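Local coordinates for beta-L-arabinobiosidase (Bacteroides thetaiotaomicron, PDB 5MQR), which is a multidomain gut-bacterial glycosidase that acts in the breakdown of plant pectin, with beta-L-arabinobiosidase and possibly sialidase-type activity, at residues 47-58 and 428-438; 412-420 and 604-612. All coordinates share one frame; numbering follows the deposited sequence.

Contact 1 (47-58 and 428-438); sequences PVVGVHNIQLVR and LTNWNIYSPVW
A parallel pairing of strands 52-57 and 431-435 forms this contact, inside a mixed sheet where 52-57 lies between 431-435 and 397-403; the pairing joins a segment of the N-terminal beta-propeller family region to one of the sialidase-like CBM region. Backbone bonds alternate along the pair: Ile433 N gives to Val51 O, Asn53 N to Ile433 O, Ser435 N to Asn53 O and Gln55 N to Ser435 O. Ahead of the strand, the type II turn from Val48 to Val51 is gripped by one amide. Asn432 ND2 donates almost straight to Val48 O (2.9 Å, 173°), while Asn432 OD1 takes Gly50 N from above its carbonyl plane, also at 2.9 Å. His52 NE2 reaches Leu428 O at 3.1 Å and, weakly, Trp431 O, both close to the ring plane; Tyr114 holds ND1, and Ile433 CD1 sits over one face of the His52 ring, 3.9 Å from the centroid. The polar bonds at both ring nitrogens probably limit its rotation. Toward the other end, the extended chain of Gln55 carries Gln55 OE1 to Val437 N (2.8 Å), and a water that accepts from Trp438 N also lies near this oxygen. Arg58, with CG anti to the backbone N (chi1 -175°), stretches to Trp438 and is also salt-bridged to the calcium ligand Asp454. Its guanidinium stacks flat on the indole, planes 5° apart, and Arg58 CZ lies 3.5 Å from Trp438 CE3.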
loop_
_atom_site.group_PDB
_atom_site.type_symbol
_atom_site.label_atom_id
_atom_site.label_comp_id
_atom_site.label_asym_id
_atom_site.label_seq_id
_atom_site.Cartn_x
_atom_site.Cartn_y
_atom_site.Cartn_z
ATOM N N PRO A 47 -11.985 -8.209 -4.641
ATOM C CA PRO A 47 -10.843 -8.551 -5.476
ATOM C C PRO A 47 -9.654 -7.688 -5.191
ATOM O O PRO A 47 -9.820 -6.590 -4.696
ATOM C CB PRO A 47 -11.347 -8.277 -6.894
ATOM C CG PRO A 47 -12.325 -7.156 -6.712
ATOM C CD PRO A 47 -12.999 -7.442 -5.387
ATOM N N VAL A 48 -8.469 -8.192 -5.533
ATOM C CA VAL A 48 -7.283 -7.356 -5.602
ATOM C C VAL A 48 -7.421 -6.375 -6.776
ATOM O O VAL A 48 -8.234 -6.583 -7.679
ATOM C CB VAL A 48 -5.978 -8.171 -5.620
ATOM C CG1 VAL A 48 -5.887 -9.035 -4.357
ATOM C CG2 VAL A 48 -5.843 -9.030 -6.863
ATOM N N VAL A 49 -6.665 -5.275 -6.734
ATOM C CA VAL A 49 -6.743 -4.223 -7.769
ATOM C C VAL A 49 -6.248 -4.764 -9.114
ATOM O O VAL A 49 -5.188 -5.405 -9.204
ATOM C CB VAL A 49 -5.888 -2.979 -7.410
ATOM C CG1 VAL A 49 -5.812 -1.989 -8.572
ATOM C CG2 VAL A 49 -6.427 -2.279 -6.162
ATOM N N GLY A 50 -7.024 -4.488 -10.156
ATOM C CA GLY A 50 -6.539 -4.617 -11.516
ATOM C C GLY A 50 -6.522 -6.000 -12.117
ATOM O O GLY A 50 -5.819 -6.205 -13.084
ATOM N N VAL A 51 -7.294 -6.941 -11.572
ATOM C CA VAL A 51 -7.325 -8.300 -12.088
ATOM C C VAL A 51 -8.088 -8.291 -13.405
ATOM O O VAL A 51 -9.220 -7.800 -13.470
ATOM C CB VAL A 51 -7.994 -9.310 -11.142
ATOM C CG1 VAL A 51 -7.903 -10.723 -11.719
ATOM C CG2 VAL A 51 -7.317 -9.311 -9.793
ATOM N N HIS A 52 -7.469 -8.831 -14.445
ATOM C CA HIS A 52 -8.168 -9.032 -15.725
ATOM C C HIS A 52 -8.430 -10.521 -15.948
ATOM O O HIS A 52 -7.488 -11.323 -16.040
ATOM C CB HIS A 52 -7.370 -8.455 -16.886
ATOM C CG HIS A 52 -7.133 -6.990 -16.774
ATOM N ND1 HIS A 52 -6.242 -6.332 -17.578
ATOM C CD2 HIS A 52 -7.641 -6.062 -15.934
ATOM C CE1 HIS A 52 -6.230 -5.049 -17.262
ATOM N NE2 HIS A 52 -7.081 -4.859 -16.271
ATOM N N ASN A 53 -9.706 -10.877 -16.013
ATOM C CA ASN A 53 -10.112 -12.234 -16.341
ATOM C C ASN A 53 -10.376 -12.227 -17.839
ATOM O O ASN A 53 -11.270 -11.503 -18.294
ATOM C CB ASN A 53 -11.403 -12.637 -15.613
ATOM C CG ASN A 53 -11.399 -12.284 -14.148
ATOM O OD1 ASN A 53 -12.348 -11.668 -13.655
ATOM N ND2 ASN A 53 -10.369 -12.711 -13.430
ATOM N N ILE A 54 -9.623 -13.046 -18.581
ATOM C CA ILE A 54 -9.675 -13.110 -20.033
ATOM C C ILE A 54 -10.028 -14.531 -20.486
ATOM O O ILE A 54 -9.278 -15.475 -20.212
ATOM C CB ILE A 54 -8.325 -12.726 -20.669
ATOM C CG1 ILE A 54 -7.862 -11.350 -20.178
ATOM C CG2 ILE A 54 -8.424 -12.720 -22.196
ATOM C CD1 ILE A 54 -8.805 -10.189 -20.493
ATOM N N GLN A 55 -11.153 -14.675 -21.188
ATOM C CA GLN A 55 -11.524 -15.962 -21.745
ATOM C C GLN A 55 -10.750 -16.213 -23.046
ATOM O O GLN A 55 -10.712 -15.380 -23.944
ATOM C CB GLN A 55 -13.025 -16.035 -21.989
ATOM C CG GLN A 55 -13.592 -17.422 -22.199
ATOM C CD GLN A 55 -15.091 -17.386 -22.435
ATOM O OE1 GLN A 55 -15.570 -16.673 -23.318
ATOM N NE2 GLN A 55 -15.841 -18.111 -21.626
ATOM N N LEU A 56 -10.153 -17.390 -23.118
ATOM C CA LEU A 56 -9.349 -17.802 -24.236
ATOM C C LEU A 56 -10.138 -18.691 -25.196
ATOM O O LEU A 56 -10.023 -18.515 -26.394
ATOM C CB LEU A 56 -8.118 -18.562 -23.732
ATOM C CG LEU A 56 -6.883 -17.726 -23.476
ATOM C CD1 LEU A 56 -7.182 -16.622 -22.486
ATOM C CD2 LEU A 56 -5.741 -18.597 -22.986
ATOM N N VAL A 57 -10.879 -19.667 -24.654
ATOM C CA VAL A 57 -11.654 -20.621 -25.459
ATOM C C VAL A 57 -13.096 -20.718 -24.950
ATOM O O VAL A 57 -13.323 -20.980 -23.770
ATOM C CB VAL A 57 -11.023 -22.035 -25.442
ATOM C CG1 VAL A 57 -11.805 -22.952 -26.361
ATOM C CG2 VAL A 57 -9.542 -21.991 -25.839
ATOM N N ARG A 58 -14.053 -20.483 -25.848
ATOM C CA ARG A 58 -15.475 -20.576 -25.548
ATOM C C ARG A 58 -16.035 -21.747 -26.313
ATOM O O ARG A 58 -16.194 -21.675 -27.532
ATOM C CB ARG A 58 -16.220 -19.287 -25.947
ATOM C CG ARG A 58 -17.697 -19.248 -25.564
ATOM C CD ARG A 58 -18.422 -18.057 -26.168
ATOM N NE ARG A 58 -19.787 -18.011 -25.609
ATOM C CZ ARG A 58 -20.788 -18.812 -25.971
ATOM N NH1 ARG A 58 -20.615 -19.703 -26.946
ATOM N NH2 ARG A 58 -21.977 -18.718 -25.363
ATOM N N LEU A 428 -4.984 -0.681 -18.481
ATOM C CA LEU A 428 -5.963 -0.365 -17.441
ATOM C C LEU A 428 -5.639 -1.083 -16.133
ATOM O O LEU A 428 -6.380 -1.953 -15.662
ATOM C CB LEU A 428 -7.382 -0.657 -17.904
ATOM C CG LEU A 428 -7.834 0.093 -19.156
ATOM C CD1 LEU A 428 -9.311 -0.178 -19.437
ATOM C CD2 LEU A 428 -7.595 1.586 -19.052
ATOM N N THR A 429 -4.540 -0.626 -15.538
ATOM C CA THR A 429 -3.958 -1.146 -14.292
ATOM C C THR A 429 -4.879 -0.979 -13.074
ATOM O O THR A 429 -4.802 -1.749 -12.131
ATOM C CB THR A 429 -2.593 -0.427 -14.000
ATOM O OG1 THR A 429 -2.760 0.999 -14.084
ATOM C CG2 THR A 429 -1.519 -0.834 -15.007
ATOM N N ASN A 430 -5.725 0.038 -13.099
ATOM C CA ASN A 430 -6.651 0.328 -12.015
ATOM C C ASN A 430 -8.074 -0.223 -12.222
ATOM O O ASN A 430 -8.957 0.060 -11.396
ATOM C CB ASN A 430 -6.744 1.841 -11.833
ATOM C CG ASN A 430 -5.455 2.445 -11.356
ATOM O OD1 ASN A 430 -4.861 2.002 -10.364
ATOM N ND2 ASN A 430 -5.016 3.472 -12.044
ATOM N N TRP A 431 -8.301 -0.983 -13.298
ATOM C CA TRP A 431 -9.626 -1.542 -13.583
ATOM C C TRP A 431 -9.600 -3.046 -13.503
ATOM O O TRP A 431 -8.663 -3.668 -13.958
ATOM C CB TRP A 431 -10.117 -1.091 -14.939
ATOM C CG TRP A 431 -10.642 0.286 -14.909
ATOM C CD1 TRP A 431 -9.918 1.435 -14.982
ATOM C CD2 TRP A 431 -12.004 0.678 -14.762
ATOM N NE1 TRP A 431 -10.747 2.529 -14.914
ATOM C CE2 TRP A 431 -12.038 2.093 -14.781
ATOM C CE3 TRP A 431 -13.214 -0.033 -14.651
ATOM C CZ2 TRP A 431 -13.226 2.818 -14.675
ATOM C CZ3 TRP A 431 -14.399 0.678 -14.556
ATOM C CH2 TRP A 431 -14.399 2.101 -14.561
ATOM N N ASN A 432 -10.614 -3.607 -12.858
ATOM C CA ASN A 432 -10.862 -5.043 -12.867
ATOM C C ASN A 432 -11.767 -5.345 -14.048
ATOM O O ASN A 432 -12.743 -4.645 -14.264
ATOM C CB ASN A 432 -11.474 -5.468 -11.549
ATOM C CG ASN A 432 -10.481 -5.325 -10.407
ATOM O OD1 ASN A 432 -9.891 -4.255 -10.209
ATOM N ND2 ASN A 432 -10.224 -6.410 -9.715
ATOM N N ILE A 433 -11.386 -6.332 -14.848
ATOM C CA ILE A 433 -12.008 -6.583 -16.128
ATOM C C ILE A 433 -12.334 -8.081 -16.229
ATOM O O ILE A 433 -11.502 -8.940 -15.934
ATOM C CB ILE A 433 -11.080 -6.112 -17.273
ATOM C CG1 ILE A 433 -10.977 -4.591 -17.283
ATOM C CG2 ILE A 433 -11.598 -6.562 -18.629
ATOM C CD1 ILE A 433 -9.962 -4.082 -18.270
ATOM N N TYR A 434 -13.566 -8.355 -16.646
ATOM C CA TYR A 434 -14.087 -9.681 -16.906
ATOM C C TYR A 434 -14.524 -9.666 -18.365
ATOM O O TYR A 434 -15.468 -8.958 -18.709
ATOM C CB TYR A 434 -15.283 -9.936 -15.980
ATOM C CG TYR A 434 -15.941 -11.274 -16.198
ATOM C CD1 TYR A 434 -15.337 -12.454 -15.755
ATOM C CD2 TYR A 434 -17.164 -11.364 -16.832
ATOM C CE1 TYR A 434 -15.950 -13.689 -15.947
ATOM C CE2 TYR A 434 -17.769 -12.589 -17.029
ATOM C CZ TYR A 434 -17.163 -13.753 -16.594
ATOM O OH TYR A 434 -17.765 -14.976 -16.824
ATOM N N SER A 435 -13.834 -10.432 -19.217
ATOM C CA SER A 435 -13.955 -10.297 -20.665
ATOM C C SER A 435 -14.111 -11.665 -21.372
ATOM O O SER A 435 -13.127 -12.264 -21.818
ATOM C CB SER A 435 -12.777 -9.496 -21.211
ATOM O OG SER A 435 -13.006 -9.159 -22.557
ATOM N N PRO A 436 -15.363 -12.179 -21.428
ATOM C CA PRO A 436 -15.668 -13.381 -22.223
ATOM C C PRO A 436 -15.513 -13.102 -23.708
ATOM O O PRO A 436 -15.641 -11.960 -24.124
ATOM C CB PRO A 436 -17.139 -13.682 -21.861
ATOM C CG PRO A 436 -17.372 -12.980 -20.572
ATOM C CD PRO A 436 -16.549 -11.735 -20.671
ATOM N N VAL A 437 -15.230 -14.139 -24.492
ATOM C CA VAL A 437 -14.976 -13.988 -25.948
ATOM C C VAL A 437 -16.169 -13.301 -26.637
ATOM O O VAL A 437 -15.972 -12.435 -27.490
ATOM C CB VAL A 437 -14.645 -15.344 -26.648
ATOM C CG1 VAL A 437 -14.310 -15.145 -28.141
ATOM C CG2 VAL A 437 -13.454 -16.008 -25.978
ATOM N N TRP A 438 -17.384 -13.682 -26.245
ATOM C CA TRP A 438 -18.622 -13.141 -26.833
ATOM C C TRP A 438 -19.234 -11.973 -26.052
ATOM O O TRP A 438 -20.317 -11.496 -26.399
ATOM C CB TRP A 438 -19.647 -14.264 -27.036
ATOM C CG TRP A 438 -19.349 -15.140 -28.227
ATOM C CD1 TRP A 438 -18.170 -15.208 -28.950
ATOM C CD2 TRP A 438 -20.228 -16.107 -28.824
ATOM N NE1 TRP A 438 -18.277 -16.152 -29.953
ATOM C CE2 TRP A 438 -19.525 -16.713 -29.903
ATOM C CE3 TRP A 438 -21.535 -16.517 -28.555
ATOM C CZ2 TRP A 438 -20.094 -17.679 -30.722
ATOM C CZ3 TRP A 438 -22.101 -17.502 -29.378
ATOM C CH2 TRP A 438 -21.371 -18.066 -30.446
HETATM O O HOH W 1 -4.291 -4.532 -14.772
HETATM O O HOH W 2 -18.141 -15.628 -24.091
HETATM O O HOH W 3 -11.603 -12.899 -24.411
#

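Contact 2 (412-420 and 604-612); sequences SAHADDDFS and IANVKTSST
Thr609 OG1 is shared by two groups of the facing segment: it lies 2.7 Å from His414 ND1, in the plane of the imidazole, and accepts from Ala415 N at 3.1 Å. Its chi1 of 71° sets the hydroxyl between the backbone N and the carbonyl carbon, and CG2 is left beside Ala415 CB. The next bond runs the other way, from Thr609 N to Ala415 O (3.0 Å). Asp417 N then gives to Val607 O at 2.9 Å, whereas the return bond from Val607 N is long and weak. The short, weakly bonded strand about 416-417 thus runs antiparallel to 600-610, in a sheet that also contains strands 447-452 and 470-479. Asp416 and Lys608 form the non-hydrogen-bonded pair, their side chains side by side and pointing the same way. The lysine bends at its last torsion (chi4 -73°), and Lys608 NZ meets Asp416 OD1 on its syn side at 3.3 Å in a salt bridge. Two waters extend the contact, one between Asp418 OD1 and Asn606 OD1, the other between Phe419 N and Asn606 N; Asn606 ND2 is hydrogen-bonded to Asp476, and Asp418 OD1 also closes an Asx turn by accepting from Ser420 N.

Packing takes over at both ends. Ser610 CA lies over a face of the His414 ring, 3.9 Å from its centroid. Far along the pair, Phe419 CZ touches Val607 CG2 at 3.9 Å, and Ala605 CA comes to the edge of the phenyl ring. Because His414 ND1 and Ala415 N meet the same Thr609 hydroxyl, the imidazole's orientation is probably tied to the start of the strand pairing, while the salt bridge, made by two exposed residues, probably adds less.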
loop_
_atom_site.group_PDB
_atom_site.type_symbol
_atom_site.label_atom_id
_atom_site.label_comp_id
_atom_site.label_asym_id
_atom_site.label_seq_id
_atom_site.Cartn_x
_atom_site.Cartn_y
_atom_site.Cartn_z
ATOM N N SER A 412 -5.449 3.234 -3.484
ATOM C CA SER A 412 -4.858 4.301 -2.691
ATOM C C SER A 412 -5.273 5.701 -3.174
ATOM O O SER A 412 -4.962 6.699 -2.526
ATOM C CB SER A 412 -3.335 4.169 -2.695
ATOM O OG SER A 412 -2.773 4.526 -3.931
ATOM N N ALA A 413 -5.957 5.758 -4.310
ATOM C CA ALA A 413 -6.458 6.982 -4.861
ATOM C C ALA A 413 -7.804 6.759 -5.540
ATOM O O ALA A 413 -8.074 5.691 -6.085
ATOM C CB ALA A 413 -5.479 7.522 -5.875
ATOM N N HIS A 414 -8.603 7.820 -5.528
ATOM C CA HIS A 414 -9.845 7.888 -6.260
ATOM C C HIS A 414 -9.604 7.888 -7.759
ATOM O O HIS A 414 -8.506 8.162 -8.237
ATOM C CB HIS A 414 -10.648 9.128 -5.852
ATOM C CG HIS A 414 -11.408 8.922 -4.589
ATOM N ND1 HIS A 414 -12.648 8.321 -4.564
ATOM C CD2 HIS A 414 -11.068 9.140 -3.296
ATOM C CE1 HIS A 414 -13.054 8.206 -3.314
ATOM N NE2 HIS A 414 -12.109 8.688 -2.526
ATOM N N ALA A 415 -10.670 7.586 -8.481
ATOM C CA ALA A 415 -10.654 7.501 -9.916
ATOM C C ALA A 415 -10.632 8.896 -10.517
ATOM O O ALA A 415 -11.330 9.806 -10.070
ATOM C CB ALA A 415 -11.886 6.751 -10.412
ATOM N N ASP A 416 -9.826 9.034 -11.558
ATOM C CA ASP A 416 -9.896 10.178 -12.438
ATOM C C ASP A 416 -9.272 9.721 -13.753
ATOM O O ASP A 416 -8.105 9.971 -14.014
ATOM C CB ASP A 416 -9.177 11.392 -11.809
ATOM C CG ASP A 416 -9.353 12.647 -12.622
ATOM O OD1 ASP A 416 -10.216 12.693 -13.532
ATOM O OD2 ASP A 416 -8.613 13.599 -12.349
ATOM N N ASP A 417 -10.075 9.033 -14.558
ATOM C CA ASP A 417 -9.593 8.152 -15.591
ATOM C C ASP A 417 -9.990 8.706 -16.936
ATOM O O ASP A 417 -11.161 9.002 -17.181
ATOM C CB ASP A 417 -10.194 6.752 -15.432
ATOM C CG ASP A 417 -9.897 6.114 -14.062
ATOM O OD1 ASP A 417 -9.091 6.623 -13.249
ATOM O OD2 ASP A 417 -10.515 5.062 -13.801
ATOM N N ASP A 418 -8.990 8.864 -17.792
ATOM C CA ASP A 418 -9.162 9.262 -19.176
ATOM C C ASP A 418 -8.652 8.082 -20.005
ATOM O O ASP A 418 -7.451 7.847 -20.077
ATOM C CB ASP A 418 -8.367 10.550 -19.406
ATOM C CG ASP A 418 -8.422 11.061 -20.841
ATOM O OD1 ASP A 418 -9.054 10.405 -21.693
ATOM O OD2 ASP A 418 -7.792 12.130 -21.103
ATOM N N PHE A 419 -9.577 7.344 -20.613
ATOM C CA PHE A 419 -9.232 6.100 -21.321
ATOM C C PHE A 419 -8.456 6.320 -22.625
ATOM O O PHE A 419 -7.804 5.402 -23.098
ATOM C CB PHE A 419 -10.472 5.248 -21.582
ATOM C CG PHE A 419 -11.206 4.856 -20.334
ATOM C CD1 PHE A 419 -10.575 4.100 -19.350
ATOM C CD2 PHE A 419 -12.531 5.253 -20.132
ATOM C CE1 PHE A 419 -11.243 3.758 -18.183
ATOM C CE2 PHE A 419 -13.201 4.911 -18.971
ATOM C CZ PHE A 419 -12.557 4.157 -17.994
ATOM N N SER A 420 -8.510 7.537 -23.177
ATOM C CA SER A 420 -7.745 7.907 -24.386
ATOM C C SER A 420 -6.246 7.870 -24.113
ATOM O O SER A 420 -5.452 7.725 -25.030
ATOM C CB SER A 420 -8.153 9.300 -24.909
ATOM O OG SER A 420 -7.733 10.324 -24.029
ATOM N N ILE A 604 -18.324 3.844 -21.546
ATOM C CA ILE A 604 -18.120 4.835 -20.485
ATOM C C ILE A 604 -16.812 5.584 -20.698
ATOM O O ILE A 604 -15.893 5.085 -21.333
ATOM C CB ILE A 604 -18.222 4.236 -19.059
ATOM C CG1 ILE A 604 -17.194 3.127 -18.847
ATOM C CG2 ILE A 604 -19.626 3.685 -18.828
ATOM C CD1 ILE A 604 -17.135 2.599 -17.423
ATOM N N ALA A 605 -16.780 6.808 -20.185
ATOM C CA ALA A 605 -15.627 7.673 -20.282
ATOM C C ALA A 605 -15.544 8.623 -19.086
ATOM O O ALA A 605 -16.550 8.941 -18.464
ATOM C CB ALA A 605 -15.695 8.484 -21.572
ATOM N N ASN A 606 -14.331 9.089 -18.804
ATOM C CA ASN A 606 -14.092 10.169 -17.839
ATOM C C ASN A 606 -14.637 9.801 -16.459
ATOM O O ASN A 606 -15.418 10.545 -15.863
ATOM C CB ASN A 606 -14.688 11.487 -18.340
ATOM C CG ASN A 606 -14.120 11.905 -19.674
ATOM O OD1 ASN A 606 -12.908 11.982 -19.847
ATOM N ND2 ASN A 606 -14.990 12.176 -20.618
ATOM N N VAL A 607 -14.225 8.640 -15.971
ATOM C CA VAL A 607 -14.746 8.124 -14.739
ATOM C C VAL A 607 -13.992 8.848 -13.624
ATOM O O VAL A 607 -12.770 8.741 -13.557
ATOM C CB VAL A 607 -14.527 6.605 -14.649
ATOM C CG1 VAL A 607 -15.026 6.086 -13.314
ATOM C CG2 VAL A 607 -15.215 5.899 -15.804
ATOM N N LYS A 608 -14.721 9.589 -12.781
ATOM C CA LYS A 608 -14.182 10.245 -11.575
ATOM C C LYS A 608 -14.923 9.834 -10.311
ATOM O O LYS A 608 -16.151 9.770 -10.286
ATOM C CB LYS A 608 -14.311 11.767 -11.639
ATOM C CG LYS A 608 -13.685 12.435 -12.838
ATOM C CD LYS A 608 -13.946 13.946 -12.756
ATOM C CE LYS A 608 -13.901 14.633 -14.122
ATOM N NZ LYS A 608 -12.500 14.737 -14.637
ATOM N N THR A 609 -14.168 9.634 -9.240
ATOM C CA THR A 609 -14.747 9.513 -7.925
ATOM C C THR A 609 -14.074 10.507 -6.981
ATOM O O THR A 609 -12.940 10.959 -7.208
ATOM C CB THR A 609 -14.717 8.064 -7.384
ATOM O OG1 THR A 609 -13.384 7.669 -7.056
ATOM C CG2 THR A 609 -15.295 7.088 -8.414
ATOM N N SER A 610 -14.815 10.871 -5.935
ATOM C CA SER A 610 -14.267 11.677 -4.841
ATOM C C SER A 610 -15.088 11.443 -3.593
ATOM O O SER A 610 -16.235 10.944 -3.653
ATOM C CB SER A 610 -14.273 13.166 -5.201
ATOM O OG SER A 610 -15.595 13.609 -5.383
ATOM N N SER A 611 -14.484 11.808 -2.470
ATOM C CA SER A 611 -15.105 11.716 -1.178
ATOM C C SER A 611 -14.858 12.974 -0.353
ATOM O O SER A 611 -13.749 13.507 -0.346
ATOM C CB SER A 611 -14.546 10.516 -0.410
ATOM O OG SER A 611 -15.210 10.420 0.849
ATOM N N THR A 612 -15.896 13.411 0.353
ATOM C CA THR A 612 -15.779 14.483 1.351
ATOM C C THR A 612 -15.530 13.942 2.775
ATOM O O THR A 612 -15.619 14.712 3.726
ATOM C CB THR A 612 -17.025 15.402 1.348
ATOM O OG1 THR A 612 -18.202 14.602 1.468
ATOM C CG2 THR A 612 -17.085 16.240 0.050
HETATM O O HOH W 4 -11.647 11.006 -22.042
HETATM O O HOH W 5 -12.202 8.562 -20.899
#

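Contacts 1 and 2 alternate along the chain, 412-420 preceding 428-438, and their centres are about 19 Å apart. Trp431 joins them: Trp431 NE1 lies 2.8 Å from Asp417 OD2, a probable hydrogen bond, and Trp431 CZ2 packs 3.8 Å from Val607 CG2. Leu428 CD2 adds a contact with Phe419 CD1 at 3.9 Å. Asp417 is further salt-bridged to Arg463 of strand 460-468, a neighbour of 431-435. A buffer molecule, EPE, lies about 3 Å from the side chain of Asn430 and about 4 Å from that of Asp417, nearest atoms, so both contacts border it. Elsewhere in contact 1, Arg58 is salt-bridged to Asp454 and Tyr434 OH is hydrogen-bonded to Asp457, both ligands of a calcium ion.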